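Local coordinates for Low density lipoprotein receptor adapter protein 1 (Rattus norvegicus, PDB 3SO6) that serves as a clathrin-associated sorting adapter whose phosphotyrosine-binding domain recognises the NPXY internalisation motif of the LDL receptor for endocytosis in polarized cells, at residues A[4-9]-A[113-118]; A[13-18]-A[96-101]; A[20-25]-A[74-79]. All blocks are in the same frame, centred on the assembly; numbering follows the deposited sequence. Where two conformers were deposited one is given.

Contact 1: residues A[4-9]-A[113-118]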
ATOM      1  N   MET A   4      -1.911  -8.214 -10.201  1.00 19.82           N
ATOM      2  CA  MET A   4      -1.772  -7.073 -11.079  1.00 17.70           C
ATOM      3  C   MET A   4      -0.510  -6.320 -10.723  1.00 17.23           C
ATOM      4  O   MET A   4      -0.198  -6.109  -9.565  1.00 18.03           O
ATOM      5  CB  MET A   4      -2.968  -6.174 -10.843  1.00 19.79           C
ATOM      6  CG  MET A   4      -4.305  -6.891 -11.027  1.00 26.72           C
ATOM      7  SD  MET A   4      -4.557  -7.515 -12.687  1.00 40.45           S
ATOM      8  CE  MET A   4      -4.274  -6.018 -13.614  1.00 39.13           C
ATOM      9  N   VAL A   5       0.184  -5.863 -11.753  1.00 17.60           N
ATOM     10  CA  VAL A   5       1.522  -5.266 -11.630  1.00 17.49           C
ATOM     11  C   VAL A   5       1.468  -3.770 -11.953  1.00 17.32           C
ATOM     12  O   VAL A   5       0.847  -3.383 -12.954  1.00 19.46           O
ATOM     13  CB  VAL A   5       2.507  -5.922 -12.669  1.00 18.89           C
ATOM     14  CG1 VAL A   5       3.925  -5.352 -12.512  1.00 21.19           C
ATOM     15  CG2 VAL A   5       2.510  -7.396 -12.579  1.00 24.53           C
ATOM     16  N   PHE A   6       2.091  -2.944 -11.112  1.00 15.38           N
ATOM     17  CA  PHE A   6       2.224  -1.518 -11.344  1.00 13.94           C
ATOM     18  C   PHE A   6       3.659  -1.119 -11.161  1.00 14.72           C
ATOM     19  O   PHE A   6       4.321  -1.551 -10.211  1.00 17.90           O
ATOM     20  CB  PHE A   6       1.373  -0.778 -10.303  1.00 13.86           C
ATOM     21  CG  PHE A   6      -0.086  -1.095 -10.407  1.00 15.31           C
ATOM     22  CD1 PHE A   6      -0.908  -0.511 -11.374  1.00 16.71           C
ATOM     23  CD2 PHE A   6      -0.627  -2.061  -9.547  1.00 16.98           C
ATOM     24  CE1 PHE A   6      -2.275  -0.869 -11.453  1.00 19.53           C
ATOM     25  CE2 PHE A   6      -1.917  -2.402  -9.589  1.00 21.67           C
ATOM     26  CZ  PHE A   6      -2.745  -1.858 -10.552  1.00 19.55           C
ATOM     27  N   SER A   7       4.130  -0.247 -12.047  1.00 18.03           N
ATOM     28  CA  SER A   7       5.540   0.180 -11.998  1.00 17.74           C
ATOM     29  C   SER A   7       5.527   1.636 -11.523  1.00 18.22           C
ATOM     30  O   SER A   7       5.195   2.511 -12.311  1.00 18.82           O
ATOM     31  CB  SER A   7       6.168   0.127 -13.431  1.00 19.77           C
ATOM     32  OG  SER A   7       6.023  -1.139 -14.025  1.00 25.45           O
ATOM     33  N   LEU A   8       5.853   1.874 -10.256  1.00 14.84           N
ATOM     34  CA  LEU A   8       5.669   3.151  -9.588  1.00 14.54           C
ATOM     35  C   LEU A   8       7.052   3.665  -9.061  1.00 14.65           C
ATOM     36  O   LEU A   8       8.110   3.060  -9.305  1.00 15.41           O
ATOM     37  CB  LEU A   8       4.711   2.950  -8.386  1.00 13.90           C
ATOM     38  CG  LEU A   8       3.350   2.284  -8.722  1.00 13.64           C
ATOM     39  CD1 LEU A   8       2.540   2.308  -7.462  1.00 16.16           C
ATOM     40  CD2 LEU A   8       2.608   2.974  -9.795  1.00 15.35           C
ATOM     41  N   LYS A   9       7.031   4.834  -8.440  1.00 14.54           N
ATOM     42  CA  LYS A   9       8.212   5.376  -7.785  1.00 13.09           C
ATOM     43  C   LYS A   9       7.928   5.419  -6.294  1.00 13.22           C
ATOM     44  O   LYS A   9       6.826   5.780  -5.890  1.00 15.56           O
ATOM     45  CB  LYS A   9       8.513   6.762  -8.307  1.00 15.41           C
ATOM     46  CG  LYS A   9       9.046   6.717  -9.712  1.00 18.72           C
ATOM     47  CD  LYS A   9       9.231   8.125 -10.253  1.00 26.15           C
ATOM     48  CE  LYS A   9       9.427   8.218 -11.791  1.00 31.01           C
ATOM     49  NZ  LYS A   9       9.880   9.571 -12.207  1.00 37.14           N
ATOM     50  N   GLN A 113      -5.653   5.976  -8.635  1.00 10.85           N
ATOM     51  CA  GLN A 113      -6.988   5.430  -8.423  1.00 11.92           C
ATOM     52  C   GLN A 113      -7.023   3.940  -8.791  1.00 10.30           C
ATOM     53  O   GLN A 113      -7.643   3.122  -8.083  1.00 11.86           O
ATOM     54  CB  GLN A 113      -8.039   6.200  -9.235  1.00 13.82           C
ATOM     55  CG  GLN A 113      -8.204   7.618  -8.759  1.00 17.10           C
ATOM     56  CD  GLN A 113      -9.168   8.419  -9.574  1.00 18.20           C
ATOM     57  OE1 GLN A 113      -9.515   8.074 -10.684  1.00 23.86           O
ATOM     58  NE2 GLN A 113      -9.576   9.550  -9.034  1.00 22.80           N
ATOM     59  N   ALA A 114      -6.415   3.585  -9.923  1.00 11.77           N
ATOM     60  CA  ALA A 114      -6.420   2.165 -10.340  1.00 12.67           C
ATOM     61  C   ALA A 114      -5.729   1.293  -9.335  1.00 12.00           C
ATOM     62  O   ALA A 114      -6.146   0.153  -9.059  1.00 11.11           O
ATOM     63  CB  ALA A 114      -5.737   2.019 -11.752  1.00 13.17           C
ATOM     64  N   VAL A 115      -4.615   1.750  -8.817  1.00 11.27           N
ATOM     65  CA  VAL A 115      -3.875   0.936  -7.803  1.00 10.77           C
ATOM     66  C   VAL A 115      -4.755   0.751  -6.561  1.00  9.67           C
ATOM     67  O   VAL A 115      -4.894  -0.384  -6.069  1.00  9.53           O
ATOM     68  CB  VAL A 115      -2.563   1.590  -7.395  1.00 10.56           C
ATOM     69  CG1 VAL A 115      -1.867   0.658  -6.376  1.00 13.02           C
ATOM     70  CG2 VAL A 115      -1.654   1.744  -8.658  1.00 14.05           C
ATOM     71  N   THR A 116      -5.376   1.832  -6.076  1.00  8.72           N
ATOM     72  CA  THR A 116      -6.215   1.748  -4.868  1.00  8.86           C
ATOM     73  C   THR A 116      -7.359   0.769  -5.075  1.00  9.05           C
ATOM     74  O   THR A 116      -7.690  -0.026  -4.188  1.00  9.85           O
ATOM     75  CB  THR A 116      -6.625   3.146  -4.412  1.00 10.53           C
ATOM     76  OG1 THR A 116      -5.491   4.030  -4.472  1.00 14.81           O
ATOM     77  CG2 THR A 116      -7.257   3.054  -3.107  1.00 10.73           C
ATOM     78  N   LEU A 117      -8.016   0.853  -6.249  1.00  9.49           N
ATOM     79  CA  LEU A 117      -9.154  -0.014  -6.541  1.00  9.68           C
ATOM     80  C   LEU A 117      -8.695  -1.484  -6.638  1.00  9.29           C
ATOM     81  O   LEU A 117      -9.462  -2.393  -6.311  1.00 11.07           O
ATOM     82  CB  LEU A 117      -9.809   0.425  -7.830  1.00 11.39           C
ATOM     83  CG  LEU A 117     -10.601   1.746  -7.641  1.00 14.10           C
ATOM     84  CD1 LEU A 117     -10.961   2.272  -9.005  1.00 21.70           C
ATOM     85  CD2 LEU A 117     -11.794   1.625  -6.787  1.00 16.40           C
ATOM     86  N   THR A 118      -7.492  -1.709  -7.146  1.00  9.20           N
ATOM     87  CA  THR A 118      -6.957  -3.076  -7.268  1.00  9.67           C
ATOM     88  C   THR A 118      -6.682  -3.616  -5.852  1.00  9.08           C
ATOM     89  O   THR A 118      -6.982  -4.785  -5.569  1.00  9.93           O
ATOM     90  CB  THR A 118      -5.702  -3.073  -8.102  1.00 11.24           C
ATOM     91  OG1 THR A 118      -6.035  -2.545  -9.374  1.00 14.02           O
ATOM     92  CG2 THR A 118      -5.164  -4.453  -8.271  1.00 12.33           C
TER

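Contact 2: residues A[13-18]-A[96-101]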
ATOM      1  N   MET A  13       8.334   6.337   3.597  1.00 12.72           N
ATOM      2  CA  MET A  13       7.432   5.883   4.661  1.00 13.73           C
ATOM      3  C   MET A  13       7.492   6.816   5.839  1.00 11.66           C
ATOM      4  O   MET A  13       8.481   7.528   6.059  1.00 15.50           O
ATOM      5  CB  MET A  13       7.773   4.444   5.079  1.00 15.76           C
ATOM      6  CG  MET A  13       9.155   4.217   5.635  1.00 24.03           C
ATOM      7  SD  MET A  13       8.971   2.843   6.946  1.00 39.89           S
ATOM      8  CE  MET A  13       7.846   4.069   7.877  1.00 19.25           C
ATOM      9  N   THR A  14       6.425   6.767   6.596  1.00 12.90           N
ATOM     10  CA  THR A  14       6.375   7.415   7.910  1.00 12.48           C
ATOM     11  C   THR A  14       5.535   6.585   8.843  1.00 12.33           C
ATOM     12  O   THR A  14       4.615   5.882   8.394  1.00 14.36           O
ATOM     13  CB  THR A  14       5.798   8.852   7.720  1.00 14.68           C
ATOM     14  OG1 THR A  14       5.992   9.582   8.935  1.00 17.56           O
ATOM     15  CG2 THR A  14       4.329   8.815   7.340  1.00 14.49           C
ATOM     16  N   LEU A  15       5.771   6.635  10.136  1.00 14.78           N
ATOM     17  CA  LEU A  15       4.923   5.916  11.136  1.00 14.86           C
ATOM     18  C   LEU A  15       3.588   6.639  11.297  1.00 14.32           C
ATOM     19  O   LEU A  15       3.481   7.884  11.144  1.00 17.52           O
ATOM     20  CB  LEU A  15       5.643   5.795  12.511  1.00 17.47           C
ATOM     21  CG  LEU A  15       6.830   4.788  12.429  1.00 22.15           C
ATOM     22  CD1 LEU A  15       7.449   4.473  13.785  1.00 20.35           C
ATOM     23  CD2 LEU A  15       6.543   3.462  11.803  1.00 23.67           C
ATOM     24  N   VAL A  16       2.539   5.889  11.582  1.00 13.40           N
ATOM     25  CA  VAL A  16       1.244   6.461  11.920  1.00 14.51           C
ATOM     26  C   VAL A  16       0.808   5.862  13.254  1.00 12.15           C
ATOM     27  O   VAL A  16       1.240   4.754  13.623  1.00 14.59           O
ATOM     28  CB  VAL A  16       0.182   6.189  10.818  1.00 13.72           C
ATOM     29  CG1 VAL A  16       0.567   6.981   9.528  1.00 15.44           C
ATOM     30  CG2 VAL A  16       0.011   4.695  10.520  1.00 15.84           C
ATOM     31  N   GLU A  17      -0.103   6.541  13.929  1.00 14.58           N
ATOM     32  CA  GLU A  17      -0.411   6.038  15.274  0.50 15.48           C
ATOM     33  C   GLU A  17      -1.652   5.151  15.370  1.00 15.63           C
ATOM     34  O   GLU A  17      -1.824   4.487  16.424  1.00 16.52           O
ATOM     35  CB  GLU A  17      -0.429   7.180  16.316  0.50 16.22           C
ATOM     36  CG  GLU A  17       0.962   7.895  16.481  0.50 20.63           C
ATOM     37  CD  GLU A  17       2.127   6.926  16.819  0.50 27.16           C
ATOM     38  OE1 GLU A  17       2.078   6.268  17.880  0.50 27.63           O
ATOM     39  OE2 GLU A  17       3.105   6.841  16.016  0.50 31.74           O
ATOM     40  N   ARG A  18      -2.423   5.049  14.283  1.00 13.42           N
ATOM     41  CA  ARG A  18      -3.613   4.211  14.245  1.00 14.29           C
ATOM     42  C   ARG A  18      -3.651   3.574  12.871  1.00 14.18           C
ATOM     43  O   ARG A  18      -2.997   4.128  11.947  1.00 14.59           O
ATOM     44  CB  ARG A  18      -4.910   5.000  14.555  1.00 16.14           C
ATOM     45  CG  ARG A  18      -4.873   5.661  15.883  1.00 15.83           C
ATOM     46  CD  ARG A  18      -6.110   6.489  16.204  1.00 19.02           C
ATOM     47  NE  ARG A  18      -6.407   7.468  15.189  1.00 15.79           N
ATOM     48  CZ  ARG A  18      -5.817   8.643  15.069  1.00 17.24           C
ATOM     49  NH1 ARG A  18      -4.906   9.054  15.975  1.00 17.73           N
ATOM     50  NH2 ARG A  18      -6.222   9.489  14.103  1.00 18.80           N
ATOM     51  N   ASN A  96       7.325  -6.118  14.634  1.00 32.91           N
ATOM     52  CA  ASN A  96       6.841  -5.502  15.871  1.00 32.03           C
ATOM     53  C   ASN A  96       5.510  -4.826  15.599  1.00 30.54           C
ATOM     54  O   ASN A  96       4.964  -4.990  14.498  1.00 30.69           O
ATOM     55  CB  ASN A  96       7.862  -4.453  16.380  1.00 32.41           C
ATOM     56  CG  ASN A  96       8.182  -3.456  15.300  1.00 31.82           C
ATOM     57  OD1 ASN A  96       7.284  -2.736  14.828  1.00 34.80           O
ATOM     58  ND2 ASN A  96       9.430  -3.494  14.787  1.00 36.05           N
ATOM     59  N   GLU A  97       4.964  -4.094  16.575  1.00 28.97           N
ATOM     60  CA  GLU A  97       3.564  -3.629  16.462  1.00 27.49           C
ATOM     61  C   GLU A  97       3.384  -2.270  15.779  1.00 25.44           C
ATOM     62  O   GLU A  97       2.255  -1.782  15.690  1.00 24.54           O
ATOM     63  CB  GLU A  97       2.891  -3.591  17.861  1.00 29.55           C
ATOM     64  CG  GLU A  97       2.785  -4.972  18.653  1.00 35.52           C
ATOM     65  CD  GLU A  97       1.836  -4.893  19.864  1.00 43.72           C
ATOM     66  OE1 GLU A  97       1.768  -3.819  20.541  1.00 47.36           O
ATOM     67  OE2 GLU A  97       1.167  -5.916  20.165  1.00 48.11           O
ATOM     68  N   SER A  98       4.474  -1.682  15.318  1.00 23.62           N
ATOM     69  CA  SER A  98       4.381  -0.329  14.752  1.00 21.91           C
ATOM     70  C   SER A  98       3.665  -0.359  13.392  1.00 20.76           C
ATOM     71  O   SER A  98       3.610  -1.391  12.714  1.00 21.64           O
ATOM     72  CB  SER A  98       5.722   0.336  14.560  1.00 24.46           C
ATOM     73  OG  SER A  98       6.448  -0.363  13.575  1.00 29.76           O
ATOM     74  N   LEU A  99       3.106   0.780  13.059  1.00 17.04           N
ATOM     75  CA  LEU A  99       2.242   0.945  11.878  1.00 14.94           C
ATOM     76  C   LEU A  99       2.946   1.896  10.946  1.00 15.59           C
ATOM     77  O   LEU A  99       3.347   2.993  11.367  1.00 17.04           O
ATOM     78  CB  LEU A  99       0.912   1.510  12.252  1.00 16.16           C
ATOM     79  CG  LEU A  99       0.158   0.748  13.369  1.00 15.54           C
ATOM     80  CD1 LEU A  99      -1.160   1.457  13.739  1.00 17.23           C
ATOM     81  CD2 LEU A  99       0.018  -0.789  13.089  1.00 18.86           C
ATOM     82  N   GLU A 100       3.112   1.476   9.687  1.00 15.62           N
ATOM     83  CA  GLU A 100       3.867   2.268   8.735  1.00 15.82           C
ATOM     84  C   GLU A 100       2.984   2.654   7.522  1.00 14.06           C
ATOM     85  O   GLU A 100       2.314   1.770   6.941  1.00 13.94           O
ATOM     86  CB  GLU A 100       5.046   1.475   8.128  1.00 17.83           C
ATOM     87  CG  GLU A 100       5.980   0.835   9.253  1.00 20.15           C
ATOM     88  CD  GLU A 100       7.018  -0.112   8.653  1.00 22.36           C
ATOM     89  OE1 GLU A 100       6.790  -0.703   7.539  1.00 23.36           O
ATOM     90  OE2 GLU A 100       8.035  -0.374   9.319  1.00 25.63           O
ATOM     91  N   CYS A 101       3.065   3.918   7.074  1.00 12.42           N
ATOM     92  CA  CYS A 101       2.438   4.320   5.844  1.00 11.74           C
ATOM     93  C   CYS A 101       3.537   4.384   4.792  1.00 10.51           C
ATOM     94  O   CYS A 101       4.541   5.107   4.987  1.00 11.90           O
ATOM     95  CB  CYS A 101       1.742   5.696   6.033  1.00 12.43           C
ATOM     96  SG  CYS A 101       0.953   6.258   4.531  1.00 13.96           S
TER
HETATM   97  O   HOH W   1       3.004   2.940  14.921  1.00 26.43           O

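Contact 3: residues A[20-25]-A[74-79]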
ATOM      1  N   LYS A  20      -6.206   3.002  10.572  1.00 17.01           N
ATOM      2  CA  LYS A  20      -7.181   3.243   9.504  1.00 19.12           C
ATOM      3  C   LYS A  20      -7.718   4.578   9.602  1.00 20.31           C
ATOM      4  O   LYS A  20      -8.090   5.018  10.699  1.00 24.43           O
ATOM      5  CB  LYS A  20      -8.412   2.300   9.575  1.00 20.57           C
ATOM      6  CG  LYS A  20      -8.073   0.789   9.525  1.00 22.42           C
ATOM      7  CD  LYS A  20      -9.298  -0.109   9.618  1.00 27.51           C
ATOM      8  CE  LYS A  20      -8.836  -1.512   9.856  1.00 29.47           C
ATOM      9  NZ  LYS A  20      -8.499  -2.316   8.637  1.00 30.37           N
ATOM     10  N   GLY A  21      -7.867   5.240   8.462  1.00 16.49           N
ATOM     11  CA  GLY A  21      -8.532   6.499   8.406  1.00 16.63           C
ATOM     12  C   GLY A  21      -7.814   7.488   7.527  1.00 14.00           C
ATOM     13  O   GLY A  21      -6.584   7.659   7.515  1.00 14.05           O
ATOM     14  N   GLU A  22      -8.654   8.271   6.875  1.00 13.07           N
ATOM     15  CA  GLU A  22      -8.123   9.214   5.928  1.00 13.39           C
ATOM     16  C   GLU A  22      -7.355  10.375   6.599  1.00 12.16           C
ATOM     17  O   GLU A  22      -6.463  11.027   5.998  1.00 13.33           O
ATOM     18  CB  GLU A  22      -9.165   9.807   4.989  1.00 14.57           C
ATOM     19  CG  GLU A  22      -8.642  10.649   3.825  1.00 15.72           C
ATOM     20  CD  GLU A  22      -9.762  11.258   2.978  1.00 18.12           C
ATOM     21  OE1 GLU A  22     -10.983  11.177   3.353  1.00 19.99           O
ATOM     22  OE2 GLU A  22      -9.438  11.881   1.947  1.00 19.45           O
ATOM     23  N   GLU A  23      -7.744  10.656   7.868  1.00 11.31           N
ATOM     24  CA  GLU A  23      -7.025  11.729   8.559  1.00 12.28           C
ATOM     25  C   GLU A  23      -5.550  11.358   8.757  1.00 13.86           C
ATOM     26  O   GLU A  23      -4.625  12.216   8.702  1.00 15.82           O
ATOM     27  CB  GLU A  23      -7.716  12.098   9.871  1.00 13.20           C
ATOM     28  CG  GLU A  23      -7.512  11.185  11.065  1.00 14.79           C
ATOM     29  CD  GLU A  23      -8.168   9.806  11.029  1.00 15.34           C
ATOM     30  OE1 GLU A  23      -8.735   9.355  10.013  1.00 16.21           O
ATOM     31  OE2 GLU A  23      -8.124   9.117  12.054  1.00 18.81           O
ATOM     32  N   LEU A  24      -5.327  10.079   8.964  1.00 12.43           N
ATOM     33  CA  LEU A  24      -4.007   9.546   9.194  1.00 14.49           C
ATOM     34  C   LEU A  24      -3.238   9.518   7.905  1.00 12.29           C
ATOM     35  O   LEU A  24      -2.058   9.924   7.862  1.00 12.19           O
ATOM     36  CB  LEU A  24      -4.080   8.064   9.753  1.00 18.14           C
ATOM     37  CG  LEU A  24      -4.636   7.931  11.143  1.00 18.73           C
ATOM     38  CD1 LEU A  24      -5.570   6.715  11.324  1.00 22.79           C
ATOM     39  CD2 LEU A  24      -3.516   7.969  12.156  1.00 20.00           C
ATOM     40  N   SER A  25      -3.860   8.950   6.865  1.00 12.51           N
ATOM     41  CA  SER A  25      -3.139   8.801   5.610  1.00 11.32           C
ATOM     42  C   SER A  25      -2.843  10.151   4.980  1.00 10.61           C
ATOM     43  O   SER A  25      -1.785  10.303   4.371  1.00 11.79           O
ATOM     44  CB  SER A  25      -3.872   7.872   4.642  1.00 11.91           C
ATOM     45  OG  SER A  25      -5.128   8.350   4.266  1.00 12.77           O
ATOM     46  N   ILE A  74      -2.039  -5.377   6.187  1.00 12.30           N
ATOM     47  CA  ILE A  74      -2.347  -4.095   5.533  1.00 11.39           C
ATOM     48  C   ILE A  74      -3.699  -3.684   6.080  1.00 11.66           C
ATOM     49  O   ILE A  74      -4.660  -4.487   6.019  1.00 12.61           O
ATOM     50  CB  ILE A  74      -2.387  -4.253   3.999  1.00 11.50           C
ATOM     51  CG1 ILE A  74      -1.050  -4.778   3.443  1.00 12.53           C
ATOM     52  CG2 ILE A  74      -2.857  -2.944   3.400  1.00 12.76           C
ATOM     53  CD1 ILE A  74      -1.133  -5.172   1.948  1.00 13.73           C
ATOM     54  N   SER A  75      -3.784  -2.495   6.679  1.00  9.86           N
ATOM     55  CA  SER A  75      -5.046  -2.053   7.249  1.00 12.68           C
ATOM     56  C   SER A  75      -5.839  -1.195   6.352  1.00 10.94           C
ATOM     57  O   SER A  75      -7.069  -1.140   6.492  1.00 11.72           O
ATOM     58  CB  SER A  75      -4.788  -1.297   8.563  1.00 12.17           C
ATOM     59  OG  SER A  75      -3.789  -0.338   8.339  1.00 13.71           O
ATOM     60  N   TYR A  76      -5.195  -0.481   5.417  1.00 10.80           N
ATOM     61  CA  TYR A  76      -5.873   0.671   4.758  0.50 10.49           C
ATOM     62  C   TYR A  76      -5.109   0.997   3.482  1.00 10.30           C
ATOM     63  O   TYR A  76      -3.871   0.867   3.462  1.00 10.23           O
ATOM     64  CB  TYR A  76      -5.814   1.857   5.756  0.50 10.99           C
ATOM     65  CG  TYR A  76      -6.731   3.043   5.420  0.50  9.15           C
ATOM     66  CD1 TYR A  76      -8.101   2.994   5.613  0.50 12.34           C
ATOM     67  CD2 TYR A  76      -6.184   4.259   4.925  0.50  9.51           C
ATOM     68  CE1 TYR A  76      -8.894   4.091   5.335  0.50 12.18           C
ATOM     69  CE2 TYR A  76      -6.993   5.330   4.610  0.50 10.62           C
ATOM     70  CZ  TYR A  76      -8.336   5.250   4.812  0.50 12.87           C
ATOM     71  OH  TYR A  76      -9.123   6.326   4.475  0.50 15.32           O
ATOM     72  N   CYS A  77      -5.800   1.510   2.467  1.00  8.57           N
ATOM     73  CA  CYS A  77      -5.120   2.071   1.357  1.00  8.88           C
ATOM     74  C   CYS A  77      -5.862   3.290   0.828  1.00 10.16           C
ATOM     75  O   CYS A  77      -7.042   3.457   1.106  1.00 10.66           O
ATOM     76  CB  CYS A  77      -4.851   1.070   0.237  1.00 10.28           C
ATOM     77  SG  CYS A  77      -6.318   0.503  -0.631  1.00 13.36           S
ATOM     78  N   THR A  78      -5.139   4.096   0.055  1.00  8.79           N
ATOM     79  CA  THR A  78      -5.665   5.396  -0.384  1.00  9.09           C
ATOM     80  C   THR A  78      -5.086   5.870  -1.714  1.00  8.06           C
ATOM     81  O   THR A  78      -3.894   5.701  -1.933  1.00  9.60           O
ATOM     82  CB  THR A  78      -5.398   6.464   0.726  1.00 10.40           C
ATOM     83  OG1 THR A  78      -5.901   7.728   0.333  1.00 13.28           O
ATOM     84  CG2 THR A  78      -3.878   6.664   1.024  1.00 13.80           C
ATOM     85  N   ALA A  79      -5.935   6.494  -2.529  1.00 10.10           N
ATOM     86  CA  ALA A  79      -5.488   7.392  -3.536  1.00 10.61           C
ATOM     87  C   ALA A  79      -5.664   8.779  -2.869  1.00 10.62           C
ATOM     88  O   ALA A  79      -6.815   9.197  -2.602  1.00 12.88           O
ATOM     89  CB  ALA A  79      -6.319   7.252  -4.778  1.00 11.57           C
TER
HETATM   90  O   HOH W   2      -5.036   9.869   1.971  1.00 14.56           O

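Contact 1: residues A[4-9]-A[113-118]
Phe6 of strand 4-9 reaches across to helix 113-118 and sets one ring face against Val115 and its edge against Thr118. The bond from CA to CB points toward the helix, and chi1 (-62°) puts CG beside the backbone N, bringing the ring over Val115. CG and CD1 are the first ring atoms to meet it: both lie against the CG2 methyl of Val115, CD1 at 3.6 Å. CD2 and CE1 border the same methyl less closely, because it is offset toward the CG-CD1 rim. CG2 stands over the face, 3.7 Å from the ring centroid and 16° off the normal, in a CH-pi contact. Farther out, CE2 passes CB and CG2 of Thr118, and CZ at the tip comes 3.6 Å from Thr118 OG1, which sits at the ring edge near its plane.

That hydroxyl is turned back to its own helix, donating to Ala114 O at 2.7 Å. The same carbonyl also accepts from Thr118 N, the two donors arriving from opposite faces of its plane. The bond helps to fix the rotation of Thr118, with CG2 opposite the backbone N, where it meets Met4 CG at 3.8 Å; the two side chains cross at about a right angle. Leu8 CD1 touches Val115 CG2 more loosely, at 4.4 Å.

Val50 of strand 44-51 adds to the apolar layer beside Phe6 and Thr118, and Phe87 packs on Val115. The axes of segments 4-9 and 113-118 come within 10.2 Å. A long C-terminal helix packed into the bent antiparallel sheet is the hallmark of the PH-like fold of PTB domains.

Contact 2: residues A[13-18]-A[96-101]
Cys101 N donates to Thr14 O at 2.8 Å in a nearly straight bond (173°), and Thr14 N returns a bond to Cys101 O at 3.0 Å, making an antiparallel hydrogen-bonded pair. Val16 N reaches Leu99 O at 3.0 Å from above the carbonyl plane. Next to this bond, a water accepts from Leu99 N and donates to Val16 O. Asn96 OD1, gripped by Ser98 OG at 2.8 Å and by Ser98 N, forms an Asx turn leading into strand 99-101.

On one face, Glu100 runs beside the adjoining Met13 CE and Leu15 CD2. Its CB meets Met13 CE, brought over by bends at chi2 and chi3; Leu15 CD2 lies 3.7 Å from Glu100 CG and 3.3 Å from Leu99 O. The carboxylate bonds through OE1 to His102. Replacing Glu100 by an alanine would probably leave His102 without this partner and strip Leu15 CD2 and the Met13 sulfur of the CG and carboxylate they lie against. On the other face, Val16 CG2 packs on Leu99 CB at 3.7 Å.

The water takes the place of a direct backbone bond between Leu99 N and Val16 O, so the register rests on the direct N-H...O bonds, to which the side chains add apolar contact.

Contact 3: residues A[20-25]-A[74-79]
Tyr76, on strand 74-79 of the PTB domain, fits its ring beneath the turn that starts helix 22-38, where Gly21 is the N-cap residue. In the conformer described, one of two, its CG stands opposite the backbone N (chi1 -166°), which sends the ring out from the strand and under the 20-22 backbone. Gly21 N then lies 3.4 Å above the ring centre, and Gly21 CA makes a CH-pi contact over the same face. The backbone angles of Gly21 are themselves suited to glycine: a CB would be jammed against the preceding carbonyl oxygen. At the ring edge, Ser25 OG comes 3.6 Å from Tyr76 CE2.

Lys20 runs extended past Ser75 and bends only at chi4 (-86°), a turn that brings NZ back onto the strand. There it donates to Ser75 O at 2.8 Å, in the carbonyl plane and on a lone pair; NZ also has a weak bond to the backbone of the bound peptide. Ser75 OG lies in hydrogen-bonding reach of the carbonyls of Pro19 and Ile90, which have its one proton to share.

The peptide pairs antiparallel with residues 76-79 and extends the sheet, as in other PTB domains. Its polar side chains bond to Glu22 OE2 and Thr78 OG1, so the contact borders the binding groove. Thr78 holds CG2 against Ser25 CB at 3.8 Å, while a water donates to its OG1 and lies 2.8 Å from Ser25 OG.

Overall arrangement
Contacts 1 and 3 pack helices on the antiparallel sheet in which contact 2 joins two neighbouring strands. Contacts 1 and 2 share strand 4-16 and lie about 21 Å apart between centres, on opposite sides of the centre of the chain. Contacts 2 and 3 are closer, about 11 Å, and are joined by a salt bridge from Arg18 NH2 to Glu23 OE2 at 2.8 Å. Contacts 1 and 3, about 16 Å apart, meet where Thr116 CG2 packs on Cys77 SG at 3.7 Å. The receptor peptide lies along strand 74-79 of contact 3 and also packs on Thr116 and Leu117 of the 113-118 helix; at contact 2 an aromatic side chain of the peptide reaches Leu99.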